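Local coordinates for putative NAD(P)H-flavin oxidoreductase (Streptococcus pyogenes serotype M1, PDB 2HAY), which binds flavin mononucleotide and probably uses it to pass electrons from NADH or NADPH to an acceptor, at residues B[126-129]-B[133-136]; B[131-134]-B[139-142]. All coordinates share one frame; numbering follows the deposited sequence. Where two conformers were deposited one is given.

Contact 1 of 2, residues B[126-129]-B[133-136]; sequences FQKE and MADN
The C-terminal end of helix 116-130 is met here by the loop that follows it, and the carbonyl of Gln127 ties the two together. Its oxygen accepts two backbone N-H groups: Met133 N lies 2.7 Å from Gln127 O, almost in line with the carbonyl, whereas Ala134 N stands 2.9 Å from Gln127 O and well above the carbonyl plane, 61° out of it. A type I turn runs from Met133 to Asn136, closed by Asn136 N to Met133 O at 3.1 Å, and carries the chain to helix 137-162. Ala134 suits the close approach because its lone methyl can sit against the helix: CB is 3.5 Å from Lys128 CG and 3.9 Å from Gln127 CB. Met133, a selenomethionine, runs back alongside the Gln127 side chain, crossing it obliquely, and its methyl CE reaches 3.7 Å from Gln127 CG and 4.1 Å from Phe126 CE1. Gln127 NE2 donates to Ala94 O, and Lys128 NZ pairs with Glu124. Near a helix end, where the last carbonyls tend to run out of helical N-H partners, one oxygen thus grips two successive loop N-H groups, holding the start of the turn, with the Ala134 methyl and the Met133 CG methylene beside it.

Contact 2 of 2, residues B[131-134]-B[139-142]; sequences MDMA and ALFD
Met133 and Leu140 make most of this contact, which is apolar and has no hydrogen bond between 131-134 and 139-142. Among the side chains, Leu140 sends one methyl, CD1, against the flank of Met133, a selenomethionine: it lies 3.7 Å from Met133 CG and 3.9 Å from Met133 SE, the two chains crossing at about a right angle. Met133 CG sits between its own backbone N and carbonyl carbon (chi1 62°), and from there the extended chain passes across the leucine methyl. A long, unbranched chain suits this place, since several of its atoms can share a single branched partner. Ala139 adds a small methyl, with its CB 3.7 Å from Met133 CB, and its size lets the helix come close to the loop. Between side chain and backbone, the leucine fork, its torsions well away from staggered (chi1 -112°, chi2 12°), turns both methyls to carbonyl oxygens: CD1 is a close 3.4 Å from Met133 O and CD2 is 3.7 Å from Ala134 O, both van der Waals contacts. Ala134 O itself accepts from Arg95. The loop, with helix 116-130 on its other side, is thus laid on the first turn of helix 137-162, where Trp143 and Arg138 of the second subunit also pack on Met133.

Both contacts are buried and joined through Met133 and Ala134: contact 1 ties the connecting loop back to helix 116-130, and contact 2 rests it forward on helix 137-162. Contact 1 has a partly exposed rim at Lys128 and its centre lies about 23 Å from the chain's centre, against about 18 Å for contact 2, where all touching residues are buried. Contact 1 is held by main-chain hydrogen bonds to a helix-end carbonyl, the polar ends of Gln127 and Lys128 being taken up by residues beyond its segments, whereas contact 2 depends on apolar packing alone. A probable bond from Met131 N to Phe126 O stitches the two together. Both touch the second subunit, and contact 1 lies nearer to a bound FMN.

Contact 1 of 2, residues B[126-129]-B[133-136]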
loop_
_atom_site.group_PDB
_atom_site.type_symbol
_atom_site.label_atom_id
_atom_site.label_comp_id
_atom_site.label_asym_id
_atom_site.label_seq_id
_atom_site.Cartn_x
_atom_site.Cartn_y
_atom_site.Cartn_z
ATOM N N PHE B 126 -10.469 5.805 17.580
ATOM C CA PHE B 126 -9.808 5.755 16.279
ATOM C C PHE B 126 -10.781 5.304 15.176
ATOM O O PHE B 126 -10.852 5.931 14.121
ATOM C CB PHE B 126 -8.580 4.843 16.321
ATOM C CG PHE B 126 -7.944 4.596 14.969
ATOM C CD1 PHE B 126 -7.939 3.314 14.403
ATOM C CD2 PHE B 126 -7.326 5.647 14.265
ATOM C CE1 PHE B 126 -7.324 3.086 13.144
ATOM C CE2 PHE B 126 -6.723 5.443 13.021
ATOM C CZ PHE B 126 -6.712 4.175 12.453
ATOM N N GLN B 127 -11.534 4.234 15.415
ATOM C CA GLN B 127 -12.494 3.746 14.409
ATOM C C GLN B 127 -13.788 4.555 14.326
ATOM O O GLN B 127 -14.379 4.662 13.263
ATOM C CB GLN B 127 -12.817 2.270 14.636
ATOM C CG GLN B 127 -11.612 1.327 14.396
ATOM C CD GLN B 127 -12.033 -0.128 14.273
ATOM O OE1 GLN B 127 -13.135 -0.497 14.674
ATOM N NE2 GLN B 127 -11.163 -0.955 13.712
ATOM N N LYS B 128 -14.234 5.118 15.442
ATOM C CA LYS B 128 -15.489 5.859 15.470
ATOM C C LYS B 128 -15.310 7.315 15.034
ATOM O O LYS B 128 -16.149 7.849 14.311
ATOM C CB LYS B 128 -16.125 5.826 16.865
ATOM C CG LYS B 128 -16.648 4.480 17.294
ATOM C CD LYS B 128 -17.495 4.571 18.561
ATOM C CE LYS B 128 -18.282 3.263 18.720
ATOM N NZ LYS B 128 -18.695 3.027 20.124
ATOM N N GLU B 129 -14.196 7.926 15.437
ATOM C CA GLU B 129 -14.011 9.369 15.272
ATOM C C GLU B 129 -12.918 9.768 14.267
ATOM O O GLU B 129 -13.173 10.585 13.387
ATOM C CB GLU B 129 -13.824 10.033 16.643
ATOM C CG GLU B 129 -15.082 9.892 17.532
ATOM C CD GLU B 129 -14.765 9.536 18.974
ATOM O OE1 GLU B 129 -13.973 10.286 19.599
ATOM O OE2 GLU B 129 -15.315 8.509 19.473
HETATM N N MSE B 133 -15.456 4.643 10.818
HETATM C CA MSE B 133 -15.652 3.346 10.178
HETATM C C MSE B 133 -16.099 2.209 11.125
HETATM O O MSE B 133 -16.411 1.140 10.667
HETATM C CB MSE B 133 -14.376 2.929 9.416
HETATM C CG MSE B 133 -13.162 2.761 10.325
HETATM SE SE MSE B 133 -11.576 2.128 9.366
HETATM C CE MSE B 133 -10.448 1.790 10.866
ATOM N N ALA B 134 -16.108 2.440 12.432
ATOM C CA ALA B 134 -16.499 1.419 13.393
ATOM C C ALA B 134 -17.755 0.655 12.979
ATOM O O ALA B 134 -17.839 -0.538 13.221
ATOM C CB ALA B 134 -16.720 2.041 14.772
ATOM N N ASP B 135 -18.733 1.343 12.380
ATOM C CA ASP B 135 -20.049 0.720 12.171
ATOM C C ASP B 135 -20.355 0.506 10.693
ATOM O O ASP B 135 -21.510 0.393 10.278
ATOM C CB ASP B 135 -21.140 1.513 12.887
ATOM C CG ASP B 135 -21.128 1.282 14.387
ATOM O OD1 ASP B 135 -20.722 0.181 14.845
ATOM O OD2 ASP B 135 -21.541 2.192 15.117
ATOM N N ASN B 136 -19.283 0.420 9.920
ATOM C CA ASN B 136 -19.344 0.421 8.479
ATOM C C ASN B 136 -18.463 -0.697 7.919
ATOM O O ASN B 136 -17.312 -0.457 7.580
ATOM C CB ASN B 136 -18.847 1.786 7.987
ATOM C CG ASN B 136 -19.001 1.963 6.500
ATOM O OD1 ASN B 136 -19.041 1.003 5.744
ATOM N ND2 ASN B 136 -19.089 3.206 6.072
#

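Contact 2 of 2, residues B[131-134]-B[139-142]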
loop_
_atom_site.group_PDB
_atom_site.type_symbol
_atom_site.label_atom_id
_atom_site.label_comp_id
_atom_site.label_asym_id
_atom_site.label_seq_id
_atom_site.Cartn_x
_atom_site.Cartn_y
_atom_site.Cartn_z
HETATM N N MSE B 131 -11.306 7.779 11.882
HETATM C CA MSE B 131 -11.499 7.164 10.555
HETATM C C MSE B 131 -12.969 6.968 10.166
HETATM O O MSE B 131 -13.258 6.620 9.020
HETATM C CB MSE B 131 -10.773 5.817 10.480
HETATM C CG MSE B 131 -9.243 5.918 10.525
HETATM SE SE MSE B 131 -8.387 4.882 9.097
HETATM C CE MSE B 131 -9.089 6.076 7.752
ATOM N N ASP B 132 -13.883 7.182 11.121
ATOM C CA ASP B 132 -15.333 7.096 10.872
ATOM C C ASP B 132 -15.738 5.781 10.175
ATOM O O ASP B 132 -16.279 5.791 9.065
ATOM C CB ASP B 132 -15.793 8.332 10.067
ATOM C CG ASP B 132 -17.319 8.438 9.942
ATOM O OD1 ASP B 132 -18.045 8.041 10.883
ATOM O OD2 ASP B 132 -17.784 8.939 8.894
HETATM N N MSE B 133 -15.456 4.643 10.818
HETATM C CA MSE B 133 -15.652 3.346 10.178
HETATM C C MSE B 133 -16.099 2.209 11.125
HETATM O O MSE B 133 -16.411 1.140 10.667
HETATM C CB MSE B 133 -14.376 2.929 9.416
HETATM C CG MSE B 133 -13.162 2.761 10.325
HETATM SE SE MSE B 133 -11.576 2.128 9.366
HETATM C CE MSE B 133 -10.448 1.790 10.866
ATOM N N ALA B 134 -16.108 2.440 12.432
ATOM C CA ALA B 134 -16.499 1.419 13.393
ATOM C C ALA B 134 -17.755 0.655 12.979
ATOM O O ALA B 134 -17.839 -0.538 13.221
ATOM C CB ALA B 134 -16.720 2.041 14.772
ATOM N N ALA B 139 -16.140 -0.139 4.877
ATOM C CA ALA B 139 -15.018 0.744 5.225
ATOM C C ALA B 139 -13.949 -0.013 6.027
ATOM O O ALA B 139 -12.767 0.177 5.836
ATOM C CB ALA B 139 -15.499 2.012 5.994
ATOM N N LEU B 140 -14.387 -0.880 6.920
ATOM C CA LEU B 140 -13.478 -1.644 7.766
ATOM C C LEU B 140 -12.664 -2.613 6.941
ATOM O O LEU B 140 -11.476 -2.822 7.192
ATOM C CB LEU B 140 -14.317 -2.427 8.763
ATOM C CG LEU B 140 -14.331 -2.150 10.273
ATOM C CD1 LEU B 140 -13.671 -0.884 10.704
ATOM C CD2 LEU B 140 -15.692 -2.338 10.858
ATOM N N PHE B 141 -13.323 -3.232 5.967
ATOM C CA PHE B 141 -12.658 -4.130 5.050
ATOM C C PHE B 141 -11.664 -3.365 4.209
ATOM O O PHE B 141 -10.525 -3.831 3.997
ATOM C CB PHE B 141 -13.654 -4.893 4.143
ATOM C CG PHE B 141 -12.957 -5.713 3.104
ATOM C CD1 PHE B 141 -12.322 -6.916 3.467
ATOM C CD2 PHE B 141 -12.830 -5.240 1.795
ATOM C CE1 PHE B 141 -11.611 -7.640 2.561
ATOM C CE2 PHE B 141 -12.107 -5.983 0.843
ATOM C CZ PHE B 141 -11.505 -7.197 1.230
ATOM N N ASP B 142 -12.089 -2.205 3.695
ATOM C CA ASP B 142 -11.221 -1.394 2.840
ATOM C C ASP B 142 -10.010 -0.921 3.652
ATOM O O ASP B 142 -8.903 -0.832 3.128
ATOM C CB ASP B 142 -12.001 -0.245 2.193
ATOM C CG ASP B 142 -12.741 -0.678 0.921
ATOM O OD1 ASP B 142 -12.322 -1.656 0.267
ATOM O OD2 ASP B 142 -13.729 -0.025 0.532
#